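Local coordinates for protein UlvanLyase-PL25 (Pseudoalteromonas sp. PLSV, PDB 5UAS) that degrades ulvan, the sulfated cell-wall polysaccharide of green seaweeds, as a polysaccharide lyase of family PL25 built on a beta-propeller fold, at residues G110-F115 with A141-P146; N128-T133 with F179-H184. All blocks are in the same frame, centred on the assembly; numbering follows the deposited sequence.

Interaction 1. Residues G110-F115 with A141-P146; sequences GYIHIF and AVSKRP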
loop_
_atom_site.group_PDB
_atom_site.type_symbol
_atom_site.label_atom_id
_atom_site.label_comp_id
_atom_site.label_asym_id
_atom_site.label_seq_id
_atom_site.Cartn_x
_atom_site.Cartn_y
_atom_site.Cartn_z
ATOM N N GLY A 110 -17.431 -2.308 15.211
ATOM C CA GLY A 110 -16.449 -1.499 15.892
ATOM C C GLY A 110 -15.180 -2.223 16.239
ATOM O O GLY A 110 -14.289 -1.613 16.813
ATOM N N TYR A 111 -15.060 -3.503 15.907
ATOM C CA TYR A 111 -13.806 -4.189 16.154
ATOM C C TYR A 111 -12.759 -3.735 15.152
ATOM O O TYR A 111 -13.041 -3.568 13.963
ATOM C CB TYR A 111 -14.007 -5.708 16.099
ATOM C CG TYR A 111 -14.863 -6.208 17.249
ATOM C CD1 TYR A 111 -14.297 -6.506 18.493
ATOM C CD2 TYR A 111 -16.241 -6.344 17.105
ATOM C CE1 TYR A 111 -15.075 -6.959 19.562
ATOM C CE2 TYR A 111 -17.031 -6.793 18.165
ATOM C CZ TYR A 111 -16.447 -7.090 19.390
ATOM O OH TYR A 111 -17.242 -7.523 20.436
ATOM N N ILE A 112 -11.542 -3.533 15.642
ATOM C CA ILE A 112 -10.418 -3.134 14.809
ATOM C C ILE A 112 -9.644 -4.381 14.402
ATOM O O ILE A 112 -9.227 -5.192 15.242
ATOM C CB ILE A 112 -9.516 -2.132 15.544
ATOM C CG1 ILE A 112 -10.365 -0.947 15.998
ATOM C CG2 ILE A 112 -8.407 -1.654 14.634
ATOM C CD1 ILE A 112 -9.736 -0.131 17.075
ATOM N N HIS A 113 -9.483 -4.544 13.100
ATOM C CA HIS A 113 -8.758 -5.652 12.505
ATOM C C HIS A 113 -7.402 -5.174 12.017
ATOM O O HIS A 113 -7.295 -4.111 11.407
ATOM C CB HIS A 113 -9.549 -6.215 11.316
ATOM C CG HIS A 113 -10.870 -6.798 11.706
ATOM N ND1 HIS A 113 -11.082 -8.152 11.836
ATOM C CD2 HIS A 113 -12.040 -6.196 12.041
ATOM C CE1 HIS A 113 -12.332 -8.364 12.207
ATOM N NE2 HIS A 113 -12.934 -7.192 12.337
ATOM N N ILE A 114 -6.377 -5.977 12.275
ATOM C CA ILE A 114 -5.040 -5.759 11.747
ATOM C C ILE A 114 -4.617 -7.008 10.974
ATOM O O ILE A 114 -4.636 -8.121 11.519
ATOM C CB ILE A 114 -4.053 -5.449 12.883
ATOM C CG1 ILE A 114 -4.482 -4.151 13.584
ATOM C CG2 ILE A 114 -2.615 -5.455 12.347
ATOM C CD1 ILE A 114 -4.192 -2.876 12.823
ATOM N N PHE A 115 -4.242 -6.822 9.704
ATOM C CA PHE A 115 -3.689 -7.889 8.874
ATOM C C PHE A 115 -2.194 -7.620 8.741
ATOM O O PHE A 115 -1.795 -6.478 8.490
ATOM C CB PHE A 115 -4.388 -7.927 7.495
ATOM C CG PHE A 115 -5.883 -7.999 7.591
ATOM C CD1 PHE A 115 -6.529 -9.229 7.656
ATOM C CD2 PHE A 115 -6.643 -6.838 7.651
ATOM C CE1 PHE A 115 -7.925 -9.298 7.794
ATOM C CE2 PHE A 115 -8.053 -6.906 7.751
ATOM C CZ PHE A 115 -8.684 -8.149 7.834
ATOM N N ALA A 141 -5.277 -10.249 13.274
ATOM C CA ALA A 141 -5.561 -9.987 14.672
ATOM C C ALA A 141 -6.818 -9.140 14.752
ATOM O O ALA A 141 -7.118 -8.388 13.829
ATOM C CB ALA A 141 -4.406 -9.247 15.343
ATOM N N VAL A 142 -7.529 -9.222 15.869
ATOM C CA VAL A 142 -8.683 -8.354 16.068
ATOM C C VAL A 142 -8.707 -7.863 17.507
ATOM O O VAL A 142 -8.316 -8.570 18.440
ATOM C CB VAL A 142 -10.017 -9.064 15.705
ATOM C CG1 VAL A 142 -10.313 -10.196 16.689
ATOM C CG2 VAL A 142 -11.185 -8.074 15.660
ATOM N N SER A 143 -9.167 -6.633 17.679
ATOM C CA SER A 143 -9.293 -6.084 19.022
ATOM C C SER A 143 -10.271 -6.921 19.843
ATOM O O SER A 143 -11.268 -7.439 19.323
ATOM C CB SER A 143 -9.730 -4.619 18.951
ATOM O OG SER A 143 -11.090 -4.479 18.554
ATOM N N LYS A 144 -9.979 -7.082 21.137
ATOM C CA LYS A 144 -10.886 -7.858 21.979
ATOM C C LYS A 144 -12.209 -7.136 22.204
ATOM O O LYS A 144 -13.229 -7.780 22.477
ATOM C CB LYS A 144 -10.224 -8.170 23.320
ATOM C CG LYS A 144 -9.152 -9.250 23.191
ATOM C CD LYS A 144 -8.709 -9.743 24.560
ATOM C CE LYS A 144 -7.595 -10.776 24.412
ATOM N NZ LYS A 144 -7.239 -11.394 25.729
ATOM N N ARG A 145 -12.212 -5.812 22.131
ATOM C CA ARG A 145 -13.418 -5.041 22.388
ATOM C C ARG A 145 -13.532 -3.979 21.312
ATOM O O ARG A 145 -12.520 -3.555 20.749
ATOM C CB ARG A 145 -13.391 -4.381 23.770
ATOM C CG ARG A 145 -13.461 -5.386 24.901
ATOM C CD ARG A 145 -12.973 -4.754 26.188
ATOM N NE ARG A 145 -13.712 -3.549 26.539
ATOM C CZ ARG A 145 -14.812 -3.545 27.287
ATOM N NH1 ARG A 145 -15.306 -4.691 27.749
ATOM N NH2 ARG A 145 -15.420 -2.398 27.576
ATOM N N PRO A 146 -14.747 -3.549 20.989
ATOM C CA PRO A 146 -14.895 -2.528 19.941
ATOM C C PRO A 146 -14.209 -1.238 20.361
ATOM O O PRO A 146 -14.245 -0.852 21.530
ATOM C CB PRO A 146 -16.411 -2.350 19.814
ATOM C CG PRO A 146 -17.003 -3.660 20.348
ATOM C CD PRO A 146 -16.034 -4.114 21.435
HETATM O O HOH W 1 -16.090 -7.866 22.970
#
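Tyr111 lays one face of its phenol ring on Pro146, whose CG sits 3.9 Å from the ring centroid in a CH-pi contact displaced toward the rim. The edge of the same ring runs past the chain as it turns at Lys144: CD1 lies 3.3 Å from Ser143 O, and one water joins Tyr111 OH to Lys144 O. With CG anti to the carbonyl carbon (chi1 -67°), the ring is carried across to the corner that follows strand 141-143. Without the ring, as with an alanine here, Pro146 would probably lose the face it packs on and the water its hydroxyl partner. Farther along, Val142 CG2 rests over a face of the His113 imidazole, 3.8 Å from its centroid. The antiparallel backbone ladder positions these groups: Ile114 and Ala141 form a hydrogen-bonded pair, and Ser143 N donates to Ile112 O at 2.8 Å. The return bond of this pairing uses the side chain: Ile112 N donates to Ser143 OG (3.1 Å, 165° at the hydrogen), which itself donates to Arg145 O and so ties the strand to the corner. Beyond, Asp107 and His140 hold the two nitrogens of His113, and Arg198 makes a cation-pi contact with Tyr111. Backbone pairing within one propeller blade thus gives way, where the chain turns at Lys144, to a serine hydroxyl and an aromatic-proline contact.

Interaction 2. Residues N128-T133 with F179-H184; sequences NPLGNT and FRHGAH. With ZN (zinc ion), chain E; BDP (beta-D-glucopyranuronic acid), chain C; 83Y (3-O-sulfo-alpha-L-rhamnopyranose), chain B.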
loop_
_atom_site.group_PDB
_atom_site.type_symbol
_atom_site.label_atom_id
_atom_site.label_comp_id
_atom_site.label_asym_id
_atom_site.label_seq_id
_atom_site.Cartn_x
_atom_site.Cartn_y
_atom_site.Cartn_z
ATOM N N ASN A 128 0.933 -24.466 -1.062
ATOM C CA ASN A 128 0.220 -23.288 -1.531
ATOM C C ASN A 128 -0.397 -23.611 -2.893
ATOM O O ASN A 128 0.349 -23.837 -3.857
ATOM C CB ASN A 128 1.194 -22.119 -1.614
ATOM C CG ASN A 128 0.557 -20.865 -2.129
ATOM O OD1 ASN A 128 -0.624 -20.853 -2.448
ATOM N ND2 ASN A 128 1.338 -19.771 -2.182
ATOM N N PRO A 129 -1.727 -23.647 -3.025
ATOM C CA PRO A 129 -2.337 -24.071 -4.300
ATOM C C PRO A 129 -2.338 -23.003 -5.371
ATOM O O PRO A 129 -2.582 -23.333 -6.544
ATOM C CB PRO A 129 -3.781 -24.411 -3.889
ATOM C CG PRO A 129 -4.045 -23.474 -2.757
ATOM C CD PRO A 129 -2.746 -23.403 -1.987
ATOM N N LEU A 130 -2.068 -21.746 -5.018
ATOM C CA LEU A 130 -2.202 -20.630 -5.950
ATOM C C LEU A 130 -0.912 -19.845 -6.104
ATOM O O LEU A 130 -0.930 -18.731 -6.635
ATOM C CB LEU A 130 -3.336 -19.698 -5.528
ATOM C CG LEU A 130 -4.750 -20.259 -5.688
ATOM C CD1 LEU A 130 -5.779 -19.310 -5.110
ATOM C CD2 LEU A 130 -5.063 -20.632 -7.176
ATOM N N GLY A 131 0.213 -20.399 -5.676
ATOM C CA GLY A 131 1.471 -19.713 -5.893
ATOM C C GLY A 131 2.597 -20.412 -5.164
ATOM O O GLY A 131 2.459 -21.570 -4.741
ATOM N N ASN A 132 3.711 -19.685 -5.027
ATOM C CA ASN A 132 4.893 -20.172 -4.330
ATOM C C ASN A 132 4.956 -19.518 -2.950
ATOM O O ASN A 132 4.054 -18.783 -2.557
ATOM C CB ASN A 132 6.163 -19.907 -5.158
ATOM C CG ASN A 132 6.544 -18.403 -5.231
ATOM O OD1 ASN A 132 5.697 -17.520 -5.119
ATOM N ND2 ASN A 132 7.837 -18.133 -5.450
ATOM N N THR A 133 6.006 -19.840 -2.193
ATOM C CA THR A 133 6.123 -19.375 -0.806
ATOM C C THR A 133 7.471 -18.707 -0.603
ATOM O O THR A 133 8.341 -18.700 -1.478
ATOM C CB THR A 133 5.959 -20.527 0.205
ATOM O OG1 THR A 133 7.023 -21.475 0.038
ATOM C CG2 THR A 133 4.641 -21.241 0.015
ATOM N N PHE A 179 -4.844 -9.544 -1.601
ATOM C CA PHE A 179 -3.430 -9.836 -1.370
ATOM C C PHE A 179 -2.899 -10.735 -2.486
ATOM O O PHE A 179 -3.656 -11.315 -3.278
ATOM C CB PHE A 179 -3.206 -10.506 0.010
ATOM C CG PHE A 179 -4.036 -11.753 0.238
ATOM C CD1 PHE A 179 -5.353 -11.658 0.683
ATOM C CD2 PHE A 179 -3.507 -13.016 -0.014
ATOM C CE1 PHE A 179 -6.134 -12.812 0.888
ATOM C CE2 PHE A 179 -4.257 -14.174 0.196
ATOM C CZ PHE A 179 -5.592 -14.066 0.651
ATOM N N ARG A 180 -1.578 -10.879 -2.507
ATOM C CA ARG A 180 -0.928 -11.879 -3.342
ATOM C C ARG A 180 -0.838 -13.201 -2.581
ATOM O O ARG A 180 -0.329 -13.240 -1.453
ATOM C CB ARG A 180 0.449 -11.377 -3.748
ATOM C CG ARG A 180 1.184 -12.348 -4.651
ATOM C CD ARG A 180 2.584 -11.797 -4.912
ATOM N NE ARG A 180 3.401 -11.828 -3.692
ATOM C CZ ARG A 180 4.624 -11.324 -3.572
ATOM N NH1 ARG A 180 5.195 -10.671 -4.594
ATOM N NH2 ARG A 180 5.272 -11.436 -2.400
ATOM N N HIS A 181 -1.319 -14.283 -3.206
ATOM C CA HIS A 181 -1.487 -15.582 -2.533
ATOM C C HIS A 181 -0.174 -16.369 -2.563
ATOM O O HIS A 181 -0.065 -17.465 -3.122
ATOM C CB HIS A 181 -2.623 -16.349 -3.203
ATOM C CG HIS A 181 -3.190 -17.506 -2.421
ATOM N ND1 HIS A 181 -2.474 -18.648 -2.126
ATOM C CD2 HIS A 181 -4.446 -17.721 -1.952
ATOM C CE1 HIS A 181 -3.252 -19.504 -1.478
ATOM N NE2 HIS A 181 -4.459 -18.970 -1.365
ATOM N N GLY A 182 0.843 -15.775 -1.942
ATOM C CA GLY A 182 2.174 -16.368 -1.886
ATOM C C GLY A 182 3.258 -15.337 -2.163
ATOM O O GLY A 182 3.081 -14.133 -1.906
ATOM N N ALA A 183 4.406 -15.814 -2.649
ATOM C CA ALA A 183 5.524 -14.933 -2.999
ATOM C C ALA A 183 5.393 -14.530 -4.469
ATOM O O ALA A 183 4.267 -14.451 -4.961
ATOM C CB ALA A 183 6.860 -15.613 -2.688
ATOM N N HIS A 184 6.499 -14.266 -5.186
ATOM C CA HIS A 184 6.360 -13.661 -6.519
ATOM C C HIS A 184 5.459 -14.470 -7.436
ATOM O O HIS A 184 4.716 -13.908 -8.257
ATOM C CB HIS A 184 7.710 -13.543 -7.207
ATOM C CG HIS A 184 8.575 -12.463 -6.669
ATOM N ND1 HIS A 184 9.594 -11.906 -7.408
ATOM C CD2 HIS A 184 8.594 -11.848 -5.468
ATOM C CE1 HIS A 184 10.188 -10.969 -6.689
ATOM N NE2 HIS A 184 9.618 -10.935 -5.497
HETATM ZN ZN ZN E . 10.224 -12.319 -9.316
HETATM C C1 BDP C . 11.344 -9.433 -2.074
HETATM C C2 BDP C . 11.978 -8.224 -2.797
HETATM C C3 BDP C . 10.932 -7.690 -3.725
HETATM C C4 BDP C . 9.674 -7.341 -3.019
HETATM C C5 BDP C . 9.157 -8.499 -2.262
HETATM C C6 BDP C . 8.176 -9.481 -2.987
HETATM O O2 BDP C . 12.387 -7.258 -1.821
HETATM O O3 BDP C . 10.728 -8.532 -4.872
HETATM O O4 BDP C . 9.584 -6.122 -2.255
HETATM O O5 BDP C . 10.071 -9.145 -1.435
HETATM O O6A BDP C . 7.576 -9.138 -4.011
HETATM O O6B BDP C . 7.971 -10.605 -2.495
HETATM C C1 83Y B . 12.832 -14.370 -3.526
HETATM C C2 83Y B . 13.770 -13.174 -3.426
HETATM C C3 83Y B . 13.022 -11.885 -3.722
HETATM C C4 83Y B . 11.869 -11.726 -2.734
HETATM C C5 83Y B . 10.971 -12.955 -2.921
HETATM C C6 83Y B . 9.758 -12.958 -2.009
HETATM O O1 83Y B . 12.401 -14.529 -4.884
HETATM O O1S 83Y B . 14.995 -8.824 -4.759
HETATM O O2 83Y B . 14.347 -13.112 -2.120
HETATM O O2S 83Y B . 15.026 -10.938 -5.942
HETATM O O3 83Y B . 13.927 -10.781 -3.711
HETATM O O3S 83Y B . 12.971 -9.688 -5.731
HETATM O O5 83Y B . 11.706 -14.164 -2.663
HETATM S S 83Y B . 14.230 -10.064 -5.047
HETATM O O4 83Y B . 11.152 -10.513 -3.014
HETATM O O HOH W 2 9.101 -15.401 -5.055
#
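Asn128 grips the turn at His181 with both ends of its amide. ND2 donates to His181 O at 2.9 Å, nearly straight (169°) and in the amide plane, while OD1 takes a weak, bent bond from His181 ND1. Chi1 of 178° turns the Asn128 amide away from its own N; OD1 also accepts from Leu130 N, an Asx turn, and ND2 reaches Asn132 O. That carbonyl is gripped from opposite faces, by Asn128 ND2 on one and by Ala183 N, at 3.0 Å, on the other. Leu130 CB lies over a face of the His181 ring, 3.9 Å from its centroid, and Gly182 CA comes within 3.1 Å of Asn132 O, where a side chain would clash. Looser are exposed Pro129, whose CD only reaches His181 CE1 at 4.0 Å, and the watered side of Asn132, where one water accepts from Asn132 ND2 and His184 N. Asn132 OD1 accepts from Arg185 N. Arg180 pairs NH1 and NH2 with the two glucuronate carboxylate oxygens, the Ala183-His184 peptide over one face of its guanidinium. His184 ND1 binds zinc at 2.0 Å, while NE2 donates to O4 of the sulfated rhamnose at 2.9 Å and weakly to glucuronate O3. Arg180 and His184 thus line the glycan pocket of this ulvan lyase, His184 tying it to a structural zinc site completed by His240, Cys242 and His254.

In the fold
Both contacts draw on the chain around the blade of strands 103-106, 112-116, 139-143 and 151-154. Interaction 1 joins its two middle strands, whereas 128-133 belongs to the long loop connecting those strands and reaches over to the end of strand 175-180 in the next sheet. The segments thus alternate along the chain, yet the centres lie 26 Å apart and the two do not touch. Interaction 1 is mostly buried, held by regular backbone pairing with its exposed residues at the corner. Interaction 2 is partly buried and irregular, relying on an asparagine amide, a shared backbone carbonyl, glycines and turns, and it alone meets metal and substrate.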